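Local atomic coordinates of alpha-galactosidase (Lactobacillus brevis, PDB entry 3MI6), a protein that probably hydrolyses terminal, non-reducing alpha-D-galactose residues of alpha-D-galactosides such as galactose oligosaccharides and galactomannans. Residues 296-300 with 311-316; 14-19 with 153-159; 567-571 with 632-638. One frame throughout, in Å; residues are numbered along the deposited sequence.

Contact 1. Residues 296-300 with 311-316; sequences AILSY and QMASFY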
loop_
_atom_site.group_PDB
_atom_site.type_symbol
_atom_site.label_atom_id
_atom_site.label_comp_id
_atom_site.label_asym_id
_atom_site.label_seq_id
_atom_site.Cartn_x
_atom_site.Cartn_y
_atom_site.Cartn_z
ATOM N N ALA D 296 -12.271 1.297 -32.550
ATOM C CA ALA D 296 -11.731 0.939 -31.240
ATOM C C ALA D 296 -11.272 -0.510 -31.266
ATOM O O ALA D 296 -12.010 -1.369 -31.717
ATOM C CB ALA D 296 -12.791 1.142 -30.166
ATOM N N ILE D 297 -10.053 -0.779 -30.799
ATOM C CA ILE D 297 -9.578 -2.163 -30.571
ATOM C C ILE D 297 -9.833 -2.610 -29.128
ATOM O O ILE D 297 -9.412 -1.942 -28.197
ATOM C CB ILE D 297 -8.054 -2.332 -30.821
ATOM C CG1 ILE D 297 -7.603 -1.670 -32.129
ATOM C CG2 ILE D 297 -7.682 -3.794 -30.805
ATOM C CD1 ILE D 297 -8.308 -2.177 -33.359
ATOM N N LEU D 298 -10.521 -3.733 -28.955
ATOM C CA LEU D 298 -10.780 -4.308 -27.635
ATOM C C LEU D 298 -10.189 -5.716 -27.506
ATOM O O LEU D 298 -10.065 -6.453 -28.491
ATOM C CB LEU D 298 -12.273 -4.371 -27.354
ATOM C CG LEU D 298 -12.860 -3.282 -26.460
ATOM C CD1 LEU D 298 -12.700 -1.926 -27.140
ATOM C CD2 LEU D 298 -14.328 -3.540 -26.174
ATOM N N SER D 299 -9.825 -6.090 -26.283
ATOM C CA SER D 299 -9.151 -7.362 -26.051
ATOM C C SER D 299 -9.131 -7.752 -24.575
ATOM O O SER D 299 -9.127 -6.896 -23.680
ATOM C CB SER D 299 -7.726 -7.311 -26.599
ATOM O OG SER D 299 -7.254 -8.612 -26.854
ATOM N N TYR D 300 -9.133 -9.055 -24.336
ATOM C CA TYR D 300 -9.074 -9.577 -22.994
ATOM C C TYR D 300 -8.203 -10.821 -22.987
ATOM O O TYR D 300 -8.017 -11.467 -24.014
ATOM C CB TYR D 300 -10.461 -9.918 -22.471
ATOM C CG TYR D 300 -10.425 -10.723 -21.179
ATOM C CD1 TYR D 300 -10.204 -12.098 -21.199
ATOM C CD2 TYR D 300 -10.612 -10.107 -19.943
ATOM C CE1 TYR D 300 -10.157 -12.836 -20.039
ATOM C CE2 TYR D 300 -10.577 -10.842 -18.763
ATOM C CZ TYR D 300 -10.348 -12.210 -18.820
ATOM O OH TYR D 300 -10.301 -12.951 -17.655
ATOM N N GLN D 311 -0.811 -10.847 -28.395
ATOM C CA GLN D 311 -1.920 -11.104 -29.309
ATOM C C GLN D 311 -2.311 -9.827 -30.016
ATOM O O GLN D 311 -2.331 -9.783 -31.237
ATOM C CB GLN D 311 -3.122 -11.724 -28.588
ATOM C CG GLN D 311 -3.808 -10.854 -27.525
ATOM C CD GLN D 311 -4.638 -11.691 -26.558
ATOM O OE1 GLN D 311 -4.308 -12.848 -26.290
ATOM N NE2 GLN D 311 -5.713 -11.122 -26.041
HETATM N N MSE D 312 -2.610 -8.775 -29.264
HETATM C CA MSE D 312 -2.847 -7.489 -29.890
HETATM C C MSE D 312 -1.784 -7.157 -30.930
HETATM O O MSE D 312 -2.104 -6.584 -31.968
HETATM C CB MSE D 312 -2.961 -6.387 -28.858
HETATM C CG MSE D 312 -4.371 -6.254 -28.328
HETATM SE SE MSE D 312 -4.512 -5.180 -26.723
HETATM C CE MSE D 312 -6.083 -4.114 -27.167
ATOM N N ALA D 313 -0.537 -7.553 -30.683
ATOM C CA ALA D 313 0.538 -7.269 -31.626
ATOM C C ALA D 313 0.483 -8.170 -32.841
ATOM O O ALA D 313 0.822 -7.750 -33.939
ATOM C CB ALA D 313 1.895 -7.366 -30.962
ATOM N N SER D 314 0.064 -9.410 -32.648
ATOM C CA SER D 314 -0.180 -10.287 -33.782
ATOM C C SER D 314 -1.377 -9.817 -34.585
ATOM O O SER D 314 -1.428 -9.973 -35.805
ATOM C CB SER D 314 -0.403 -11.724 -33.328
ATOM O OG SER D 314 0.740 -12.485 -33.666
ATOM N N PHE D 315 -2.351 -9.251 -33.887
ATOM C CA PHE D 315 -3.497 -8.705 -34.566
ATOM C C PHE D 315 -3.082 -7.517 -35.431
ATOM O O PHE D 315 -3.515 -7.412 -36.582
ATOM C CB PHE D 315 -4.589 -8.307 -33.582
ATOM C CG PHE D 315 -5.661 -7.446 -34.190
ATOM C CD1 PHE D 315 -6.721 -8.019 -34.871
ATOM C CD2 PHE D 315 -5.594 -6.063 -34.092
ATOM C CE1 PHE D 315 -7.708 -7.237 -35.441
ATOM C CE2 PHE D 315 -6.575 -5.268 -34.655
ATOM C CZ PHE D 315 -7.643 -5.861 -35.338
ATOM N N TYR D 316 -2.233 -6.637 -34.894
ATOM C CA TYR D 316 -1.833 -5.435 -35.637
ATOM C C TYR D 316 -1.002 -5.793 -36.867
ATOM O O TYR D 316 -1.130 -5.162 -37.909
ATOM C CB TYR D 316 -1.066 -4.424 -34.770
ATOM C CG TYR D 316 -1.800 -3.897 -33.554
ATOM C CD1 TYR D 316 -3.135 -3.516 -33.625
ATOM C CD2 TYR D 316 -1.133 -3.736 -32.333
ATOM C CE1 TYR D 316 -3.802 -3.022 -32.504
ATOM C CE2 TYR D 316 -1.784 -3.250 -31.216
ATOM C CZ TYR D 316 -3.120 -2.895 -31.299
ATOM O OH TYR D 316 -3.774 -2.415 -30.178
#
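Gln311 NE2 is tied twice to the strand: it donates to Ser299 OG at 3.1 Å and to Tyr300 O at 3.1 Å. Both acceptors lie in the amide plane, roughly at right angles at the nitrogen, so each takes its own N-H and together they fix the rotation of the amide. The hydroxyl is met fairly straight, while at Tyr300 the donor stands above the carbonyl plane. With CG tucked between the backbone N and C (chi1 64°) and the chain extended beyond it, Gln311 stretches from the helix to the strand backbone. Ser299 OG also bonds weakly to Asp158 O.

Toward the N-terminal end of the strand the contact turns apolar. Met312, modelled as selenomethionine, bends at its last torsion and sets CE against Ser299 CB at 3.6 Å. The same methyl reaches Ile297 CG2 at 4.0 Å, the two side chains lying alongside, pointing opposite ways. The longer branch of Ile297 meets the two rings: CD1 approaches Phe315 CE2 obliquely at 3.8 Å, and CG1 comes to the edge of the Tyr316 ring. Phe315 is held by Val159, Val161 and an edge-to-face contact with Phe154.

Ile297 and Ser299 point toward the helix and Leu298 and Tyr300 away, the alternation of a strand with the helix on one face and the beta domain on the other. The axes of strand 296-300 and helix 311-316 come within 10.1 Å, their directions 143° apart. This is a helix folded back over its preceding strand: 305-319 packs on the antiparallel sheet of the beta domain that precedes the barrel in family 36.

Contact 2. Residues 14-19 with 153-159; sequences LQTDHT and IFPHQDV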
loop_
_atom_site.group_PDB
_atom_site.type_symbol
_atom_site.label_atom_id
_atom_site.label_comp_id
_atom_site.label_asym_id
_atom_site.label_seq_id
_atom_site.Cartn_x
_atom_site.Cartn_y
_atom_site.Cartn_z
ATOM N N LEU D 14 -20.519 -12.822 -29.386
ATOM C CA LEU D 14 -19.252 -12.950 -30.087
ATOM C C LEU D 14 -18.256 -13.908 -29.365
ATOM O O LEU D 14 -18.011 -13.782 -28.156
ATOM C CB LEU D 14 -18.650 -11.554 -30.247
ATOM C CG LEU D 14 -19.270 -10.603 -31.291
ATOM C CD1 LEU D 14 -20.688 -10.194 -30.951
ATOM C CD2 LEU D 14 -18.388 -9.359 -31.493
ATOM N N GLN D 15 -17.704 -14.874 -30.101
ATOM C CA GLN D 15 -16.713 -15.812 -29.559
ATOM C C GLN D 15 -15.385 -15.784 -30.300
ATOM O O GLN D 15 -15.315 -16.090 -31.498
ATOM C CB GLN D 15 -17.228 -17.249 -29.564
ATOM C CG GLN D 15 -18.262 -17.549 -28.498
ATOM C CD GLN D 15 -18.442 -19.034 -28.303
ATOM O OE1 GLN D 15 -18.389 -19.800 -29.259
ATOM N NE2 GLN D 15 -18.637 -19.452 -27.062
ATOM N N THR D 16 -14.332 -15.413 -29.579
ATOM C CA THR D 16 -12.982 -15.549 -30.090
ATOM C C THR D 16 -12.462 -16.906 -29.597
ATOM O O THR D 16 -13.214 -17.683 -28.995
ATOM C CB THR D 16 -12.084 -14.387 -29.613
ATOM O OG1 THR D 16 -12.310 -14.140 -28.219
ATOM C CG2 THR D 16 -12.417 -13.129 -30.359
ATOM N N ASP D 17 -11.199 -17.216 -29.844
ATOM C CA ASP D 17 -10.670 -18.448 -29.298
ATOM C C ASP D 17 -10.874 -18.585 -27.773
ATOM O O ASP D 17 -11.143 -19.692 -27.285
ATOM C CB ASP D 17 -9.213 -18.642 -29.701
ATOM C CG ASP D 17 -9.070 -19.011 -31.163
ATOM O OD1 ASP D 17 -10.125 -19.253 -31.790
ATOM O OD2 ASP D 17 -7.930 -19.064 -31.686
ATOM N N HIS D 18 -10.795 -17.479 -27.025
ATOM C CA HIS D 18 -10.838 -17.565 -25.559
ATOM C C HIS D 18 -11.786 -16.587 -24.865
ATOM O O HIS D 18 -11.967 -16.656 -23.649
ATOM C CB HIS D 18 -9.425 -17.458 -24.974
ATOM C CG HIS D 18 -8.434 -18.343 -25.660
ATOM N ND1 HIS D 18 -7.648 -17.909 -26.705
ATOM C CD2 HIS D 18 -8.127 -19.649 -25.475
ATOM C CE1 HIS D 18 -6.892 -18.907 -27.128
ATOM N NE2 HIS D 18 -7.160 -19.974 -26.397
ATOM N N THR D 19 -12.403 -15.686 -25.620
ATOM C CA THR D 19 -13.305 -14.723 -24.998
ATOM C C THR D 19 -14.762 -14.773 -25.495
ATOM O O THR D 19 -15.060 -15.326 -26.559
ATOM C CB THR D 19 -12.715 -13.281 -25.056
ATOM O OG1 THR D 19 -12.994 -12.659 -26.313
ATOM C CG2 THR D 19 -11.211 -13.324 -24.858
ATOM N N ILE D 153 -15.302 -9.612 -35.179
ATOM C CA ILE D 153 -14.564 -10.625 -34.444
ATOM C C ILE D 153 -13.288 -11.034 -35.175
ATOM O O ILE D 153 -13.295 -11.260 -36.377
ATOM C CB ILE D 153 -15.434 -11.874 -34.199
ATOM C CG1 ILE D 153 -16.259 -11.698 -32.931
ATOM C CG2 ILE D 153 -14.593 -13.122 -34.005
ATOM C CD1 ILE D 153 -16.528 -13.014 -32.237
ATOM N N PHE D 154 -12.187 -11.114 -34.438
ATOM C CA PHE D 154 -10.933 -11.651 -34.963
ATOM C C PHE D 154 -10.466 -12.765 -34.038
ATOM O O PHE D 154 -9.507 -12.604 -33.293
ATOM C CB PHE D 154 -9.883 -10.560 -35.019
ATOM C CG PHE D 154 -9.990 -9.674 -36.218
ATOM C CD1 PHE D 154 -10.778 -8.566 -36.195
ATOM C CD2 PHE D 154 -9.267 -9.942 -37.354
ATOM C CE1 PHE D 154 -10.854 -7.758 -37.276
ATOM C CE2 PHE D 154 -9.344 -9.127 -38.438
ATOM C CZ PHE D 154 -10.137 -8.036 -38.400
ATOM N N PRO D 155 -11.137 -13.913 -34.101
ATOM C CA PRO D 155 -11.067 -14.962 -33.085
ATOM C C PRO D 155 -9.654 -15.374 -32.695
ATOM O O PRO D 155 -9.429 -15.684 -31.524
ATOM C CB PRO D 155 -11.766 -16.136 -33.760
ATOM C CG PRO D 155 -11.708 -15.818 -35.231
ATOM C CD PRO D 155 -11.869 -14.356 -35.296
ATOM N N HIS D 156 -8.715 -15.381 -33.634
ATOM C CA HIS D 156 -7.403 -15.981 -33.334
ATOM C C HIS D 156 -6.404 -15.085 -32.563
ATOM O O HIS D 156 -5.356 -15.551 -32.111
ATOM C CB HIS D 156 -6.773 -16.611 -34.593
ATOM C CG HIS D 156 -7.686 -17.569 -35.294
ATOM N ND1 HIS D 156 -8.289 -18.629 -34.649
ATOM C CD2 HIS D 156 -8.122 -17.613 -36.576
ATOM C CE1 HIS D 156 -9.055 -19.285 -35.503
ATOM N NE2 HIS D 156 -8.969 -18.688 -36.678
ATOM N N GLN D 157 -6.731 -13.807 -32.409
ATOM C CA GLN D 157 -5.906 -12.923 -31.610
ATOM C C GLN D 157 -6.755 -12.398 -30.460
ATOM O O GLN D 157 -6.363 -11.486 -29.745
ATOM C CB GLN D 157 -5.352 -11.779 -32.457
ATOM C CG GLN D 157 -4.517 -12.209 -33.638
ATOM C CD GLN D 157 -5.340 -12.584 -34.856
ATOM O OE1 GLN D 157 -6.465 -12.114 -35.021
ATOM N NE2 GLN D 157 -4.777 -13.432 -35.724
ATOM N N ASP D 158 -7.938 -12.964 -30.298
ATOM C CA ASP D 158 -8.805 -12.569 -29.192
ATOM C C ASP D 158 -9.214 -11.089 -29.220
ATOM O O ASP D 158 -9.618 -10.529 -28.210
ATOM C CB ASP D 158 -8.168 -12.973 -27.854
ATOM C CG ASP D 158 -8.356 -14.478 -27.543
ATOM O OD1 ASP D 158 -9.398 -15.047 -27.961
ATOM O OD2 ASP D 158 -7.483 -15.089 -26.873
ATOM N N VAL D 159 -9.145 -10.492 -30.408
ATOM C CA VAL D 159 -9.524 -9.100 -30.638
ATOM C C VAL D 159 -10.948 -8.936 -31.166
ATOM O O VAL D 159 -11.351 -9.614 -32.101
ATOM C CB VAL D 159 -8.622 -8.473 -31.711
ATOM C CG1 VAL D 159 -9.198 -7.140 -32.183
ATOM C CG2 VAL D 159 -7.199 -8.311 -31.196
HETATM O O HOH W 1 -11.615 -10.468 -26.678
#
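Asp158 and His18 meet through both carboxylate oxygens. OD2 of Asp158 takes the ring N-H from His18 ND1 at 2.8 Å on its syn lone pair, with ring and carboxylate planes 74° apart. OD1 of Asp158 accepts the backbone amide of the same residue, His18 N, at 3.0 Å on the syn side, and the hydroxyl of Thr16, OG1, at 3.1 Å on the anti side. Three donors from one turn thus hold the carboxylate and leave it little freedom to rotate.

A second His-carboxylate bond runs the other way: His156 ND1 donates to Asp17 OD2 at 3.0 Å, nearly straight and in the ring plane. His156 NE2 is bonded to Asp130, and two carboxylates on one ring would tend to favour its charged form. Pro155 CG covers one face of that imidazole. Between the two His-Asp pairs the backbones join directly, Asp17 N to Pro155 O at 2.9 Å. Where the strands enter the turns, Leu14 and Ile153 lie alongside each other, antiparallel, Leu14 CD2 lying 3.5 Å from Ile153 CG1.

Further out, the turns themselves set these groups. Thr16 OG1 accepts from Thr19 N, 3.0 Å away, an ST motif that orients the hydroxyl toward Asp158. Asp158 has positive phi (61°) and closes its own turn, where Phe154 N bonds to Val159 O. These are the ends of two beta hairpins docked turn against turn: 11-15/19-25 of the small N-terminal sheet on 146-154/159-167 of the large antiparallel sheet in the family 36 N-terminal domain.

Contact 3. Residues 567-571 with 632-638; sequences YPQAM and LFQFGKF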
loop_
_atom_site.group_PDB
_atom_site.type_symbol
_atom_site.label_atom_id
_atom_site.label_comp_id
_atom_site.label_asym_id
_atom_site.label_seq_id
_atom_site.Cartn_x
_atom_site.Cartn_y
_atom_site.Cartn_z
ATOM N N TYR D 567 2.511 -1.531 -28.110
ATOM C CA TYR D 567 3.090 -1.589 -29.443
ATOM C C TYR D 567 4.337 -2.483 -29.531
ATOM O O TYR D 567 5.279 -2.332 -28.769
ATOM C CB TYR D 567 3.357 -0.158 -29.949
ATOM C CG TYR D 567 2.198 0.811 -29.705
ATOM C CD1 TYR D 567 1.267 1.073 -30.687
ATOM C CD2 TYR D 567 2.047 1.459 -28.491
ATOM C CE1 TYR D 567 0.226 1.958 -30.469
ATOM C CE2 TYR D 567 1.017 2.326 -28.257
ATOM C CZ TYR D 567 0.101 2.576 -29.242
ATOM O OH TYR D 567 -0.944 3.457 -29.010
ATOM N N PRO D 568 4.338 -3.414 -30.492
ATOM C CA PRO D 568 5.443 -4.347 -30.742
ATOM C C PRO D 568 6.678 -3.610 -31.214
ATOM O O PRO D 568 6.556 -2.556 -31.814
ATOM C CB PRO D 568 4.928 -5.215 -31.884
ATOM C CG PRO D 568 3.464 -4.839 -32.082
ATOM C CD PRO D 568 3.283 -3.497 -31.520
ATOM N N GLN D 569 7.854 -4.171 -30.973
ATOM C CA GLN D 569 9.109 -3.499 -31.303
ATOM C C GLN D 569 9.268 -3.173 -32.786
ATOM O O GLN D 569 10.021 -2.276 -33.146
ATOM C CB GLN D 569 10.307 -4.322 -30.826
ATOM C CG GLN D 569 10.469 -5.627 -31.536
ATOM C CD GLN D 569 9.638 -6.736 -30.944
ATOM O OE1 GLN D 569 8.623 -6.489 -30.301
ATOM N NE2 GLN D 569 10.070 -7.977 -31.155
ATOM N N ALA D 570 8.578 -3.912 -33.647
ATOM C CA ALA D 570 8.620 -3.636 -35.076
ATOM C C ALA D 570 8.280 -2.169 -35.371
ATOM O O ALA D 570 8.789 -1.579 -36.325
ATOM C CB ALA D 570 7.665 -4.564 -35.814
HETATM N N MSE D 571 7.439 -1.589 -34.524
HETATM C CA MSE D 571 6.940 -0.238 -34.711
HETATM C C MSE D 571 7.868 0.875 -34.181
HETATM O O MSE D 571 7.693 2.050 -34.525
HETATM C CB MSE D 571 5.565 -0.119 -34.066
HETATM C CG MSE D 571 4.493 -1.001 -34.702
HETATM SE SE MSE D 571 2.743 -0.723 -33.860
HETATM C CE MSE D 571 1.700 -2.111 -34.805
ATOM N N LEU D 632 14.573 -11.985 -35.506
ATOM C CA LEU D 632 14.300 -12.234 -34.099
ATOM C C LEU D 632 14.018 -10.917 -33.352
ATOM O O LEU D 632 13.008 -10.774 -32.659
ATOM C CB LEU D 632 15.502 -12.955 -33.497
ATOM C CG LEU D 632 15.397 -13.463 -32.063
ATOM C CD1 LEU D 632 14.107 -14.242 -31.860
ATOM C CD2 LEU D 632 16.609 -14.311 -31.686
ATOM N N PHE D 633 14.918 -9.953 -33.527
ATOM C CA PHE D 633 14.851 -8.670 -32.842
ATOM C C PHE D 633 13.614 -7.860 -33.234
ATOM O O PHE D 633 12.864 -7.372 -32.392
ATOM C CB PHE D 633 16.103 -7.863 -33.154
ATOM C CG PHE D 633 17.267 -8.145 -32.237
ATOM C CD1 PHE D 633 17.120 -8.086 -30.871
ATOM C CD2 PHE D 633 18.515 -8.426 -32.753
ATOM C CE1 PHE D 633 18.179 -8.324 -30.038
ATOM C CE2 PHE D 633 19.580 -8.666 -31.923
ATOM C CZ PHE D 633 19.411 -8.615 -30.566
ATOM N N GLN D 634 13.389 -7.732 -34.529
ATOM C CA GLN D 634 12.256 -6.969 -35.015
ATOM C C GLN D 634 10.893 -7.661 -34.886
ATOM O O GLN D 634 9.924 -7.000 -34.548
ATOM C CB GLN D 634 12.509 -6.522 -36.454
ATOM C CG GLN D 634 13.699 -5.587 -36.595
ATOM C CD GLN D 634 13.902 -5.185 -38.034
ATOM O OE1 GLN D 634 13.252 -5.736 -38.923
ATOM N NE2 GLN D 634 14.782 -4.217 -38.280
ATOM N N PHE D 635 10.795 -8.967 -35.143
ATOM C CA PHE D 635 9.464 -9.608 -35.207
ATOM C C PHE D 635 9.207 -10.732 -34.206
ATOM O O PHE D 635 8.071 -11.214 -34.087
ATOM C CB PHE D 635 9.141 -10.105 -36.623
ATOM C CG PHE D 635 9.317 -9.066 -37.677
ATOM C CD1 PHE D 635 8.439 -7.989 -37.759
ATOM C CD2 PHE D 635 10.360 -9.155 -38.591
ATOM C CE1 PHE D 635 8.587 -7.030 -38.729
ATOM C CE2 PHE D 635 10.521 -8.191 -39.571
ATOM C CZ PHE D 635 9.631 -7.122 -39.645
ATOM N N GLY D 636 10.252 -11.148 -33.493
ATOM C CA GLY D 636 10.112 -12.165 -32.469
ATOM C C GLY D 636 9.118 -11.801 -31.389
ATOM O O GLY D 636 8.880 -10.630 -31.116
ATOM N N LYS D 637 8.526 -12.813 -30.774
ATOM C CA LYS D 637 7.533 -12.597 -29.735
ATOM C C LYS D 637 8.205 -11.942 -28.524
ATOM O O LYS D 637 9.282 -12.368 -28.084
ATOM C CB LYS D 637 6.849 -13.921 -29.364
ATOM C CG LYS D 637 5.685 -13.760 -28.402
ATOM C CD LYS D 637 5.015 -15.084 -28.072
ATOM C CE LYS D 637 4.179 -15.578 -29.247
ATOM N NZ LYS D 637 3.199 -16.609 -28.786
ATOM N N PHE D 638 7.568 -10.906 -27.987
ATOM C CA PHE D 638 8.209 -10.048 -26.998
ATOM C C PHE D 638 7.684 -10.290 -25.591
ATOM O O PHE D 638 6.494 -10.148 -25.312
ATOM C CB PHE D 638 8.013 -8.577 -27.391
ATOM C CG PHE D 638 8.825 -7.592 -26.581
ATOM C CD1 PHE D 638 8.281 -6.970 -25.465
ATOM C CD2 PHE D 638 10.104 -7.236 -26.975
ATOM C CE1 PHE D 638 9.021 -6.034 -24.732
ATOM C CE2 PHE D 638 10.845 -6.305 -26.241
ATOM C CZ PHE D 638 10.302 -5.704 -25.121
HETATM O O HOH W 2 7.623 -6.868 -33.466
#
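The 3-10 turn 569-571 sits against the C-terminal end of helix 630-635, with the alpha carbons CA of Ala570 and CA of Gln634 4.9 Å apart and the chain leaving helical geometry at Gly636. The turn leads into strand 572-576 of the (beta/alpha)8 barrel, so this is a seam between the barrel and the sheet that starts at 637-640.

Gln569 carries the contact. Its chain bends at chi2 (-85°), which turns the amide into the helix end, where NE2 donates to Gly636 O at 2.9 Å and to Phe633 O at 3.1 Å. Both carbonyls lie close to the amide plane, though at Phe633 the donor stands above the carbonyl plane. Cut back to an alanine, this position would probably leave the carbonyls of Phe633 and Gly636 without their shared donor and open a gap beside Phe638. Phe638 lies by the amide oxygen, its CB 3.6 Å from Gln569 OE1, with the ring plane 50° from that of the amide; the ring also meets Trp654.

Next along, a water accepts from Ala570 N and donates to Gln634 O, linking backbones that do not bond directly. The Ala570 methyl, CB, finally touches the Phe635 ring at CE1, 3.9 Å away.

In the fold
From the N terminus, contact 2 comes first and closes a long loop: 133 residues, with no helix among them, separate its two turns and bring the first small sheet onto the large nine-stranded one. Contact 1 then closes a short return, ten residues between its segments, from strand 290-301 into helix 305-319. Contact 3 closes last, over 60 residues that include the final barrel strands, and ties the barrel to the C-terminal sheet. The three follow in series, none nested or crossing. Contact 1 is the middle piece: its helix touches contact 2 through Phe315 and contact 3 through Ala313 and Tyr316, whereas contacts 2 and 3 stay about 9 Å apart at their nearest atoms.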